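Local coordinates for putative HAD family hydrolase (Streptomyces avermitilis, PDB 3MMZ), which is the C-terminal KdsC-like, probable HAD-type hydrolase domain of a longer protein that probably also activates N-acylneuraminates with CTP to give CMP-sialic acids, at residues Val15-Asp20 against Leu106-Asp111; Leu59-Glu64 against Pro79-Ile84; Asn113-Phe118 against Asp132-Ala137; Pro124-Ser129 against Arg139-Val144. All blocks are in the same frame, centred on the assembly; numbering follows the deposited sequence.

From the N terminus, strand 14-17 opens contact 1, which closes the longest loop when strand 105-109 arrives beside it in the middle of the parallel sheet. Within that loop, contact 2 closes a short one, setting edge strand 80-82 against strand 57-62; strand 57-62 also pairs with strand 14-17, so contacts 1 and 2 touch. After contact 1 is complete, contacts 3 and 4 alternate along the chain and so cross: helix 115-120, strand 123-126, helix 132-137, strand 140-141. Contact 3 packs the two helices, contact 4 pairs the two strands. Contacts 2 and 4 occupy opposite edges of the sheet, their centres 20 Å apart, with contact 1 and its Asp18, Asp20 and Asn110 calcium site between.

Contact 1: Val15-Asp20 against Leu106-Asp111; sequences VVLDFD and LYVGND. With CA (calcium ion), chain M.
Asp18 and Asn110 meet at a calcium ion, with carboxylate and amide planes 9° apart. Asp18 OD2 binds the calcium at 2.4 Å and Asn110 OD1 at 2.3 Å; the backbone O of Asp20 and three waters make up six ligands. The metal holds these two oxygens, OD2 of Asp18 and OD1 of Asn110, 3.0 Å apart. With CG opposite the backbone N (chi1 173°), Asp18 places OD2 on the metal, where Thr22 also grips it, while OD1 accepts a bond from a metal-bound water. One shell out, Tyr107 sets its OH 3.6 Å from Asp18 CB and lays CD1 3.7 Å from Val16 CG1. That hydroxyl bonds Asp114 OD1, while Asp114 OD2 accepts hydrogen bonds from the backbone N of Asn110 and of Asp111. A phenylalanine in place of Tyr107 would probably leave Asp114 OD1 without its hydroxyl mate, relying on its salt bridge with Lys87. Behind the site, parallel strands 15-17 and 106-109 run 17° apart, and the last rung, Asp18 N to Val108 O at 3.0 Å, fixes where the aspartate leaves the sheet. This is consistent with the HAD metal site, where DxDx(T/V) residues join a ligand following a neighbouring strand, here Asn110.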
loop_
_atom_site.group_PDB
_atom_site.type_symbol
_atom_site.label_atom_id
_atom_site.label_comp_id
_atom_site.label_asym_id
_atom_site.label_seq_id
_atom_site.Cartn_x
_atom_site.Cartn_y
_atom_site.Cartn_z
ATOM N N VAL D 15 -30.034 10.790 -8.980
ATOM C CA VAL D 15 -28.925 10.009 -8.409
ATOM C C VAL D 15 -29.448 9.211 -7.214
ATOM O O VAL D 15 -29.862 9.787 -6.194
ATOM C CB VAL D 15 -27.725 10.901 -7.972
ATOM C CG1 VAL D 15 -26.667 10.086 -7.230
ATOM C CG2 VAL D 15 -27.088 11.587 -9.178
ATOM N N VAL D 16 -29.429 7.888 -7.350
ATOM C CA VAL D 16 -29.913 7.003 -6.304
ATOM C C VAL D 16 -28.738 6.232 -5.714
ATOM O O VAL D 16 -27.950 5.637 -6.453
ATOM C CB VAL D 16 -31.005 6.037 -6.826
ATOM C CG1 VAL D 16 -31.547 5.176 -5.683
ATOM C CG2 VAL D 16 -32.155 6.825 -7.476
ATOM N N LEU D 17 -28.622 6.260 -4.393
ATOM C CA LEU D 17 -27.462 5.673 -3.711
ATOM C C LEU D 17 -27.837 4.511 -2.795
ATOM O O LEU D 17 -28.720 4.629 -1.950
ATOM C CB LEU D 17 -26.720 6.748 -2.893
ATOM C CG LEU D 17 -26.323 8.044 -3.606
ATOM C CD1 LEU D 17 -25.847 9.080 -2.590
ATOM C CD2 LEU D 17 -25.248 7.814 -4.657
ATOM N N ASP D 18 -27.161 3.383 -2.985
ATOM C CA ASP D 18 -27.091 2.351 -1.970
ATOM C C ASP D 18 -26.341 2.919 -0.746
ATOM O O ASP D 18 -25.655 3.935 -0.863
ATOM C CB ASP D 18 -26.389 1.120 -2.542
ATOM C CG ASP D 18 -26.121 0.063 -1.495
ATOM O OD1 ASP D 18 -27.073 -0.372 -0.812
ATOM O OD2 ASP D 18 -24.950 -0.317 -1.342
ATOM N N PHE D 19 -26.484 2.292 0.422
ATOM C CA PHE D 19 -25.835 2.812 1.633
ATOM C C PHE D 19 -24.628 1.997 2.097
ATOM O O PHE D 19 -23.494 2.383 1.814
ATOM C CB PHE D 19 -26.836 3.013 2.774
ATOM C CG PHE D 19 -26.234 3.646 4.004
ATOM C CD1 PHE D 19 -25.883 4.998 4.011
ATOM C CD2 PHE D 19 -26.029 2.895 5.152
ATOM C CE1 PHE D 19 -25.337 5.590 5.149
ATOM C CE2 PHE D 19 -25.486 3.473 6.297
ATOM C CZ PHE D 19 -25.133 4.823 6.293
ATOM N N ASP D 20 -24.850 0.874 2.784
ATOM C CA ASP D 20 -23.715 0.065 3.261
ATOM C C ASP D 20 -22.858 -0.428 2.098
ATOM O O ASP D 20 -23.369 -1.022 1.155
ATOM C CB ASP D 20 -24.179 -1.127 4.108
ATOM C CG ASP D 20 -24.846 -0.698 5.406
ATOM O OD1 ASP D 20 -24.135 -0.495 6.416
ATOM O OD2 ASP D 20 -26.089 -0.576 5.417
ATOM N N LEU D 106 -28.960 7.536 -12.416
ATOM C CA LEU D 106 -27.665 7.007 -12.004
ATOM C C LEU D 106 -27.852 6.299 -10.668
ATOM O O LEU D 106 -28.303 6.899 -9.690
ATOM C CB LEU D 106 -26.644 8.144 -11.901
ATOM C CG LEU D 106 -25.166 7.766 -11.748
ATOM C CD1 LEU D 106 -24.294 8.935 -12.182
ATOM C CD2 LEU D 106 -24.878 7.397 -10.300
ATOM N N TYR D 107 -27.532 5.009 -10.629
ATOM C CA TYR D 107 -27.637 4.249 -9.393
ATOM C C TYR D 107 -26.264 3.733 -8.993
ATOM O O TYR D 107 -25.587 3.124 -9.808
ATOM C CB TYR D 107 -28.594 3.059 -9.547
ATOM C CG TYR D 107 -28.668 2.193 -8.295
ATOM C CD1 TYR D 107 -29.548 2.509 -7.258
ATOM C CD2 TYR D 107 -27.861 1.066 -8.147
ATOM C CE1 TYR D 107 -29.625 1.721 -6.101
ATOM C CE2 TYR D 107 -27.928 0.266 -6.994
ATOM C CZ TYR D 107 -28.818 0.603 -5.979
ATOM O OH TYR D 107 -28.902 -0.163 -4.841
ATOM N N VAL D 108 -25.879 3.953 -7.740
ATOM C CA VAL D 108 -24.567 3.509 -7.238
ATOM C C VAL D 108 -24.727 2.357 -6.265
ATOM O O VAL D 108 -25.482 2.467 -5.294
ATOM C CB VAL D 108 -23.818 4.645 -6.491
ATOM C CG1 VAL D 108 -22.328 4.309 -6.340
ATOM C CG2 VAL D 108 -23.981 5.947 -7.221
ATOM N N GLY D 109 -23.999 1.264 -6.502
ATOM C CA GLY D 109 -24.054 0.108 -5.603
ATOM C C GLY D 109 -22.737 -0.634 -5.502
ATOM O O GLY D 109 -21.736 -0.221 -6.099
ATOM N N ASN D 110 -22.736 -1.721 -4.732
ATOM C CA ASN D 110 -21.504 -2.452 -4.421
ATOM C C ASN D 110 -21.653 -3.975 -4.356
ATOM O O ASN D 110 -20.648 -4.667 -4.315
ATOM C CB ASN D 110 -20.930 -1.989 -3.076
ATOM C CG ASN D 110 -21.665 -2.606 -1.906
ATOM O OD1 ASN D 110 -22.858 -2.370 -1.733
ATOM N ND2 ASN D 110 -20.971 -3.420 -1.120
ATOM N N ASP D 111 -22.879 -4.505 -4.314
ATOM C CA ASP D 111 -23.023 -5.953 -4.069
ATOM C C ASP D 111 -24.065 -6.623 -4.962
ATOM O O ASP D 111 -24.807 -5.948 -5.664
ATOM C CB ASP D 111 -23.280 -6.255 -2.581
ATOM C CG ASP D 111 -22.574 -7.537 -2.101
ATOM O OD1 ASP D 111 -22.514 -8.547 -2.839
ATOM O OD2 ASP D 111 -22.070 -7.550 -0.960
HETATM CA CA CA M . -24.604 -2.438 -0.180
HETATM O O HOH W 1 -26.366 -2.536 1.443
HETATM O O HOH W 2 -23.308 -3.959 1.044
HETATM O O HOH W 3 -25.882 -3.569 -1.790
#

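Contact 2: Leu59-Glu64 against Pro79-Ile84; sequences LILSTE and PVLHGI
Between Ile60 and its neighbours Pro79 and Leu81 the backbone bonds are short and straight: Ile60 N reaches Pro79 O at 3.0 Å (177° at the hydrogen), and Leu81 N reaches Ile60 O at 2.8 Å. Ser62 N bonds Leu81 O at 3.0 Å. The apolar contacts divide by face. Leu61 has CG anti to its N (chi1 -176°), which lays it beside Leu81, pointing the same way, with CD1 3.7 Å from Leu81 CD2; Leu59 crosses Leu81 obliquely, its CD1 4.1 Å from Leu81 CB, and helix 87-98 packs on Leu59 and Leu61. Ile60 and Val80 project from the other face onto Ala73 of helix 68-76, the crossover of this beta-alpha-beta unit. Ser62 is probably the HAD motif II serine, its side chain about 5 Å from those of Asp18 and Asp20. Among polar side chains, His82 gives its ND1-H to Glu64 O at 2.7 Å, in the carbonyl plane but 19° out of the imidazole plane. A phenylalanine at His82 would probably leave Glu64 O without this donor and the 63-64 turn less firmly tied to the edge strand. The Glu64 carboxylate forms a salt bridge with Arg42 of the second subunit.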
loop_
_atom_site.group_PDB
_atom_site.type_symbol
_atom_site.label_atom_id
_atom_site.label_comp_id
_atom_site.label_asym_id
_atom_site.label_seq_id
_atom_site.Cartn_x
_atom_site.Cartn_y
_atom_site.Cartn_z
ATOM N N LEU D 59 -31.838 10.275 -3.819
ATOM C CA LEU D 59 -32.485 9.218 -3.047
ATOM C C LEU D 59 -31.463 8.240 -2.510
ATOM O O LEU D 59 -30.569 7.820 -3.238
ATOM C CB LEU D 59 -33.494 8.454 -3.909
ATOM C CG LEU D 59 -34.322 7.365 -3.207
ATOM C CD1 LEU D 59 -35.291 7.962 -2.198
ATOM C CD2 LEU D 59 -35.051 6.489 -4.210
ATOM N N ILE D 60 -31.613 7.878 -1.238
ATOM C CA ILE D 60 -30.906 6.739 -0.671
ATOM C C ILE D 60 -31.870 5.563 -0.568
ATOM O O ILE D 60 -32.959 5.686 0.005
ATOM C CB ILE D 60 -30.311 7.069 0.710
ATOM C CG1 ILE D 60 -29.193 8.105 0.548
ATOM C CG2 ILE D 60 -29.798 5.808 1.378
ATOM C CD1 ILE D 60 -28.692 8.699 1.848
ATOM N N LEU D 61 -31.449 4.433 -1.129
ATOM C CA LEU D 61 -32.254 3.221 -1.198
ATOM C C LEU D 61 -31.546 2.093 -0.452
ATOM O O LEU D 61 -30.387 1.805 -0.733
ATOM C CB LEU D 61 -32.455 2.839 -2.669
ATOM C CG LEU D 61 -33.336 1.650 -3.048
ATOM C CD1 LEU D 61 -34.786 1.915 -2.664
ATOM C CD2 LEU D 61 -33.236 1.397 -4.536
ATOM N N SER D 62 -32.237 1.461 0.498
ATOM C CA SER D 62 -31.644 0.354 1.263
ATOM C C SER D 62 -32.650 -0.726 1.681
ATOM O O SER D 62 -33.828 -0.445 1.888
ATOM C CB SER D 62 -30.875 0.880 2.484
ATOM O OG SER D 62 -30.070 -0.139 3.055
ATOM N N THR D 63 -32.158 -1.961 1.793
ATOM C CA THR D 63 -32.966 -3.130 2.152
ATOM C C THR D 63 -33.220 -3.232 3.659
ATOM O O THR D 63 -34.254 -3.752 4.081
ATOM C CB THR D 63 -32.289 -4.455 1.663
ATOM O OG1 THR D 63 -31.871 -4.319 0.300
ATOM C CG2 THR D 63 -33.235 -5.649 1.771
ATOM N N GLU D 64 -32.288 -2.733 4.466
ATOM C CA GLU D 64 -32.297 -3.041 5.899
ATOM C C GLU D 64 -32.969 -2.002 6.806
ATOM O O GLU D 64 -32.997 -0.808 6.494
ATOM C CB GLU D 64 -30.879 -3.345 6.382
ATOM C CG GLU D 64 -30.815 -4.516 7.357
ATOM C CD GLU D 64 -29.433 -5.134 7.439
ATOM O OE1 GLU D 64 -29.309 -6.353 7.182
ATOM O OE2 GLU D 64 -28.472 -4.398 7.756
ATOM N N PRO D 79 -34.162 12.261 0.602
ATOM C CA PRO D 79 -35.113 11.241 1.039
ATOM C C PRO D 79 -34.494 9.846 1.127
ATOM O O PRO D 79 -33.494 9.554 0.464
ATOM C CB PRO D 79 -36.211 11.273 -0.039
ATOM C CG PRO D 79 -35.972 12.507 -0.835
ATOM C CD PRO D 79 -34.518 12.818 -0.716
ATOM N N VAL D 80 -35.088 9.020 1.976
ATOM C CA VAL D 80 -34.718 7.630 2.096
ATOM C C VAL D 80 -35.892 6.730 1.695
ATOM O O VAL D 80 -37.057 7.059 1.928
ATOM C CB VAL D 80 -34.194 7.305 3.531
ATOM C CG1 VAL D 80 -35.307 7.418 4.582
ATOM C CG2 VAL D 80 -33.540 5.930 3.572
ATOM N N LEU D 81 -35.562 5.611 1.062
ATOM C CA LEU D 81 -36.505 4.547 0.789
ATOM C C LEU D 81 -35.795 3.289 1.283
ATOM O O LEU D 81 -34.968 2.721 0.578
ATOM C CB LEU D 81 -36.800 4.498 -0.716
ATOM C CG LEU D 81 -37.968 3.733 -1.345
ATOM C CD1 LEU D 81 -39.330 4.211 -0.845
ATOM C CD2 LEU D 81 -37.881 3.852 -2.869
ATOM N N HIS D 82 -36.073 2.889 2.524
ATOM C CA HIS D 82 -35.350 1.762 3.127
ATOM C C HIS D 82 -36.237 0.802 3.932
ATOM O O HIS D 82 -37.408 1.095 4.194
ATOM C CB HIS D 82 -34.149 2.253 3.955
ATOM C CG HIS D 82 -34.467 2.515 5.394
ATOM N ND1 HIS D 82 -33.940 1.759 6.421
ATOM C CD2 HIS D 82 -35.264 3.442 5.978
ATOM C CE1 HIS D 82 -34.395 2.212 7.576
ATOM N NE2 HIS D 82 -35.200 3.232 7.335
ATOM N N GLY D 83 -35.658 -0.339 4.319
ATOM C CA GLY D 83 -36.404 -1.442 4.939
ATOM C C GLY D 83 -37.272 -2.167 3.920
ATOM O O GLY D 83 -38.315 -2.726 4.268
ATOM N N ILE D 84 -36.819 -2.171 2.665
ATOM C CA ILE D 84 -37.622 -2.590 1.511
ATOM C C ILE D 84 -37.449 -4.074 1.200
ATOM O O ILE D 84 -36.317 -4.577 1.170
ATOM C CB ILE D 84 -37.240 -1.766 0.233
ATOM C CG1 ILE D 84 -37.343 -0.250 0.475
ATOM C CG2 ILE D 84 -38.055 -2.215 -0.985
ATOM C CD1 ILE D 84 -38.760 0.310 0.591
#

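Contact 3: Asn113-Phe118 against Asp132-Ala137; sequences NDLPCF and DVVRGA. With CA (calcium ion), chain F.
Phe118 drives the edge of its ring against Val134 and Ala137, and this is the tight part of the contact. Its CE2 lies 3.5 Å from Val134 CG1, and CE2 is also 3.5 Å from Val134 O, which sits near the ring plane and so meets the aromatic C-H edge. Further round the same edge, Phe118 CD2 comes within 3.9 Å of Ala137 CB. Val134 serves both partners because its methyls diverge: CG1 stands opposite the backbone N (chi1 179°) and meets the phenyl ring, while CG2 turns to Leu115. Leu115 spans the rest of the interface, CD2 resting 3.6 Å from Ala137 CB. Its other branch marks the looser side, where CD1 approaches Val133 CG2 only to 4.0 Å, between two partly exposed residues whose side chains cross at about a right angle. Elsewhere Pro124 and Tyr107 touch Phe118, and Leu3 of the third subunit packs on Phe118 and Ala137.

Gly136 O and the Arg135 guanidinium act away from this interface. Gly136 O binds a calcium at 2.4 Å, a site shared with Ala138 O and with the same two carbonyls of the third subunit, while Arg135 pairs with Asp132 and bonds Val141 O and, weakly, Thr142 O, both of the third subunit. The chemistry therefore implies that methyl and aromatic carbons join the two helices, whereas the metal and these polar groups add to the packing against the third subunit.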
loop_
_atom_site.group_PDB
_atom_site.type_symbol
_atom_site.label_atom_id
_atom_site.label_comp_id
_atom_site.label_asym_id
_atom_site.label_seq_id
_atom_site.Cartn_x
_atom_site.Cartn_y
_atom_site.Cartn_z
ATOM N N ASN D 113 -26.889 -7.925 -4.544
ATOM C CA ASN D 113 -28.276 -7.489 -4.390
ATOM C C ASN D 113 -28.577 -6.162 -5.096
ATOM O O ASN D 113 -29.729 -5.743 -5.134
ATOM C CB ASN D 113 -28.771 -7.525 -2.928
ATOM C CG ASN D 113 -28.092 -6.495 -2.035
ATOM O OD1 ASN D 113 -27.512 -5.517 -2.498
ATOM N ND2 ASN D 113 -28.186 -6.712 -0.729
ATOM N N ASP D 114 -27.553 -5.524 -5.672
ATOM C CA ASP D 114 -27.751 -4.313 -6.483
ATOM C C ASP D 114 -27.951 -4.605 -7.971
ATOM O O ASP D 114 -28.330 -3.710 -8.746
ATOM C CB ASP D 114 -26.571 -3.345 -6.313
ATOM C CG ASP D 114 -26.487 -2.777 -4.920
ATOM O OD1 ASP D 114 -27.506 -2.239 -4.451
ATOM O OD2 ASP D 114 -25.413 -2.887 -4.288
ATOM N N LEU D 115 -27.688 -5.843 -8.379
ATOM C CA LEU D 115 -27.720 -6.177 -9.804
ATOM C C LEU D 115 -29.088 -5.948 -10.455
ATOM O O LEU D 115 -29.145 -5.448 -11.569
ATOM C CB LEU D 115 -27.189 -7.595 -10.076
ATOM C CG LEU D 115 -25.688 -7.773 -9.769
ATOM C CD1 LEU D 115 -25.339 -9.263 -9.826
ATOM C CD2 LEU D 115 -24.833 -6.964 -10.737
ATOM N N PRO D 116 -30.192 -6.290 -9.758
ATOM C CA PRO D 116 -31.498 -5.966 -10.357
ATOM C C PRO D 116 -31.751 -4.451 -10.522
ATOM O O PRO D 116 -32.416 -4.044 -11.482
ATOM C CB PRO D 116 -32.508 -6.610 -9.386
ATOM C CG PRO D 116 -31.743 -7.718 -8.732
ATOM C CD PRO D 116 -30.332 -7.158 -8.575
ATOM N N CYS D 117 -31.235 -3.623 -9.614
ATOM C CA CYS D 117 -31.325 -2.166 -9.792
ATOM C C CYS D 117 -30.477 -1.710 -10.975
ATOM O O CYS D 117 -30.913 -0.868 -11.759
ATOM C CB CYS D 117 -30.893 -1.409 -8.532
ATOM S SG CYS D 117 -32.079 -1.554 -7.191
ATOM N N PHE D 118 -29.276 -2.284 -11.091
ATOM C CA PHE D 118 -28.360 -2.015 -12.202
ATOM C C PHE D 118 -29.078 -2.248 -13.539
ATOM O O PHE D 118 -28.995 -1.413 -14.432
ATOM C CB PHE D 118 -27.115 -2.926 -12.112
ATOM C CG PHE D 118 -25.969 -2.362 -11.304
ATOM C CD1 PHE D 118 -26.176 -1.439 -10.283
ATOM C CD2 PHE D 118 -24.659 -2.784 -11.570
ATOM C CE1 PHE D 118 -25.091 -0.923 -9.552
ATOM C CE2 PHE D 118 -23.578 -2.291 -10.848
ATOM C CZ PHE D 118 -23.787 -1.350 -9.840
ATOM N N ASP D 132 -16.908 -8.505 -7.455
ATOM C CA ASP D 132 -16.377 -8.623 -8.821
ATOM C C ASP D 132 -17.420 -8.532 -9.938
ATOM O O ASP D 132 -17.223 -7.798 -10.909
ATOM C CB ASP D 132 -15.550 -9.903 -8.969
ATOM C CG ASP D 132 -14.239 -9.832 -8.227
ATOM O OD1 ASP D 132 -13.781 -8.709 -7.930
ATOM O OD2 ASP D 132 -13.649 -10.899 -7.952
ATOM N N VAL D 133 -18.534 -9.254 -9.798
ATOM C CA VAL D 133 -19.586 -9.248 -10.836
ATOM C C VAL D 133 -20.272 -7.884 -10.968
ATOM O O VAL D 133 -20.740 -7.511 -12.041
ATOM C CB VAL D 133 -20.640 -10.381 -10.646
ATOM C CG1 VAL D 133 -19.960 -11.752 -10.633
ATOM C CG2 VAL D 133 -21.460 -10.168 -9.392
ATOM N N VAL D 134 -20.304 -7.143 -9.864
ATOM C CA VAL D 134 -20.922 -5.819 -9.824
ATOM C C VAL D 134 -20.049 -4.800 -10.568
ATOM O O VAL D 134 -20.556 -3.972 -11.322
ATOM C CB VAL D 134 -21.187 -5.371 -8.359
ATOM C CG1 VAL D 134 -21.808 -3.965 -8.299
ATOM C CG2 VAL D 134 -22.092 -6.378 -7.651
ATOM N N ARG D 135 -18.734 -4.868 -10.362
ATOM C CA ARG D 135 -17.808 -4.015 -11.121
ATOM C C ARG D 135 -17.987 -4.219 -12.616
ATOM O O ARG D 135 -18.065 -3.252 -13.381
ATOM C CB ARG D 135 -16.363 -4.311 -10.730
ATOM C CG ARG D 135 -15.951 -3.741 -9.404
ATOM C CD ARG D 135 -14.800 -4.541 -8.831
ATOM N NE ARG D 135 -13.487 -4.282 -9.419
ATOM C CZ ARG D 135 -12.737 -5.191 -10.052
ATOM N NH1 ARG D 135 -13.180 -6.442 -10.228
ATOM N NH2 ARG D 135 -11.526 -4.852 -10.513
ATOM N N GLY D 136 -18.104 -5.478 -13.029
ATOM C CA GLY D 136 -18.339 -5.794 -14.447
ATOM C C GLY D 136 -19.663 -5.247 -14.970
ATOM O O GLY D 136 -19.710 -4.614 -16.025
ATOM N N ALA D 137 -20.736 -5.489 -14.217
ATOM C CA ALA D 137 -22.102 -5.121 -14.611
ATOM C C ALA D 137 -22.333 -3.622 -14.753
ATOM O O ALA D 137 -23.202 -3.192 -15.505
ATOM C CB ALA D 137 -23.101 -5.703 -13.609
HETATM CA CA CA F . -19.279 -2.753 -17.490
HETATM O O HOH W 4 -17.606 -2.474 -15.884
HETATM O O HOH W 5 -20.413 -1.683 -19.470
HETATM O O HOH W 6 -21.152 -4.119 -18.530
#

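Contact 4: Pro124-Ser129 against Arg139-Val144; sequences PVAVAS and RAVTTV
Thr142 has chi1 at 69°, which lodges OG1 between its backbone N and carbonyl carbon and aims it at Ala128 N, while CG2 swings to the side of Val125 CG1. Val125 has CG1 opposite its own N (chi1 -179°), and the two side chains cross at about a right angle, CG1 near Thr142 CG2. Both contacts of Thr142 fall just past strand 140-141, in a beta-alpha-beta unit of strand 123-126, helix 132-137 and strand 140-141 at one edge of the parallel HAD sheet. Two backbone bonds define the parallel register: Ala126 N to Ala140 O at 3.0 Å, and Thr142 N to Ala126 O, also 3.0 Å. At the start of the pairing Pro124 O takes two donors, Arg139 N at 2.8 Å and Ala140 N at 3.5 Å, the latter weak. Arg139 lays CB 3.9 Å from Pro124 CD, and its extended chain then carries the guanidinium away to Gly122 O and a cation-pi contact with Trp123.

Side chains alternate across the strands. Val125 lies on the face with Ala140 and packs on Ile154 of helix 150-159, as does Thr142 just beyond the strand, whereas Ala126 touches Ala138 and Val141 meets Arg135 of the third subunit. Past the strand, Val127 touches Thr22 and Asn110, next to the calcium site of contact 1. Ala128 fits closely, its CB 3.3 Å from Thr143 O. The threonine hydroxyl works both ways: Thr142 OG1 donates to Val144 O at 2.7 Å and accepts a weak, bent bond from Ala128 N at 3.0 Å, with 129° at the hydrogen.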
loop_
_atom_site.group_PDB
_atom_site.type_symbol
_atom_site.label_atom_id
_atom_site.label_comp_id
_atom_site.label_asym_id
_atom_site.label_seq_id
_atom_site.Cartn_x
_atom_site.Cartn_y
_atom_site.Cartn_z
ATOM N N PRO D 124 -25.833 2.523 -14.234
ATOM C CA PRO D 124 -25.408 1.834 -13.018
ATOM C C PRO D 124 -23.924 2.088 -12.790
ATOM O O PRO D 124 -23.148 2.025 -13.743
ATOM C CB PRO D 124 -25.640 0.355 -13.343
ATOM C CG PRO D 124 -25.625 0.272 -14.840
ATOM C CD PRO D 124 -26.166 1.573 -15.324
ATOM N N VAL D 125 -23.558 2.387 -11.546
ATOM C CA VAL D 125 -22.168 2.706 -11.186
ATOM C C VAL D 125 -21.748 1.843 -9.995
ATOM O O VAL D 125 -22.473 1.730 -8.987
ATOM C CB VAL D 125 -21.970 4.221 -10.861
ATOM C CG1 VAL D 125 -20.504 4.512 -10.511
ATOM C CG2 VAL D 125 -22.429 5.115 -12.040
ATOM N N ALA D 126 -20.590 1.204 -10.121
ATOM C CA ALA D 126 -20.066 0.372 -9.050
ATOM C C ALA D 126 -18.943 1.132 -8.377
ATOM O O ALA D 126 -18.125 1.761 -9.060
ATOM C CB ALA D 126 -19.530 -0.958 -9.619
ATOM N N VAL D 127 -18.906 1.096 -7.044
ATOM C CA VAL D 127 -17.734 1.588 -6.301
ATOM C C VAL D 127 -16.557 0.642 -6.551
ATOM O O VAL D 127 -16.761 -0.525 -6.925
ATOM C CB VAL D 127 -18.022 1.785 -4.788
ATOM C CG1 VAL D 127 -19.118 2.835 -4.598
ATOM C CG2 VAL D 127 -18.418 0.473 -4.113
ATOM N N ALA D 128 -15.333 1.153 -6.371
ATOM C CA ALA D 128 -14.115 0.392 -6.636
ATOM C C ALA D 128 -14.059 -0.912 -5.855
ATOM O O ALA D 128 -13.533 -1.923 -6.354
ATOM C CB ALA D 128 -12.879 1.240 -6.338
ATOM N N SER D 129 -14.623 -0.882 -4.646
ATOM C CA SER D 129 -14.613 -2.023 -3.731
ATOM C C SER D 129 -15.779 -3.002 -3.949
ATOM O O SER D 129 -15.960 -3.942 -3.170
ATOM C CB SER D 129 -14.626 -1.523 -2.275
ATOM O OG SER D 129 -15.630 -0.536 -2.084
ATOM N N ARG D 139 -21.886 0.397 -15.651
ATOM C CA ARG D 139 -21.553 1.175 -16.837
ATOM C C ARG D 139 -20.311 2.037 -16.576
ATOM O O ARG D 139 -19.571 2.385 -17.502
ATOM C CB ARG D 139 -22.757 2.027 -17.235
ATOM C CG ARG D 139 -22.605 2.792 -18.532
ATOM C CD ARG D 139 -23.931 3.410 -18.948
ATOM N NE ARG D 139 -23.798 4.225 -20.154
ATOM C CZ ARG D 139 -24.826 4.784 -20.802
ATOM N NH1 ARG D 139 -26.073 4.622 -20.369
ATOM N NH2 ARG D 139 -24.607 5.510 -21.885
ATOM N N ALA D 140 -20.085 2.363 -15.308
ATOM C CA ALA D 140 -18.915 3.113 -14.871
ATOM C C ALA D 140 -18.475 2.568 -13.505
ATOM O O ALA D 140 -19.304 2.045 -12.750
ATOM C CB ALA D 140 -19.242 4.592 -14.788
ATOM N N VAL D 141 -17.175 2.667 -13.197
ATOM C CA VAL D 141 -16.637 2.129 -11.943
ATOM C C VAL D 141 -15.765 3.215 -11.334
ATOM O O VAL D 141 -14.922 3.788 -12.028
ATOM C CB VAL D 141 -15.786 0.842 -12.178
ATOM C CG1 VAL D 141 -15.249 0.267 -10.867
ATOM C CG2 VAL D 141 -16.594 -0.238 -12.936
ATOM N N THR D 142 -15.970 3.521 -10.056
ATOM C CA THR D 142 -15.151 4.552 -9.419
ATOM C C THR D 142 -13.755 3.995 -9.151
ATOM O O THR D 142 -13.560 2.773 -9.141
ATOM C CB THR D 142 -15.762 5.072 -8.096
ATOM O OG1 THR D 142 -15.704 4.039 -7.104
ATOM C CG2 THR D 142 -17.203 5.538 -8.296
ATOM N N THR D 143 -12.785 4.888 -8.954
ATOM C CA THR D 143 -11.448 4.470 -8.538
ATOM C C THR D 143 -11.364 4.388 -7.013
ATOM O O THR D 143 -10.593 3.605 -6.460
ATOM C CB THR D 143 -10.366 5.451 -9.053
ATOM O OG1 THR D 143 -10.617 6.754 -8.519
ATOM C CG2 THR D 143 -10.389 5.534 -10.545
ATOM N N VAL D 144 -12.172 5.203 -6.339
ATOM C CA VAL D 144 -12.161 5.308 -4.880
ATOM C C VAL D 144 -13.162 4.305 -4.298
ATOM O O VAL D 144 -14.286 4.232 -4.784
ATOM C CB VAL D 144 -12.566 6.767 -4.462
ATOM C CG1 VAL D 144 -12.711 6.907 -2.970
ATOM C CG2 VAL D 144 -11.526 7.771 -4.988
#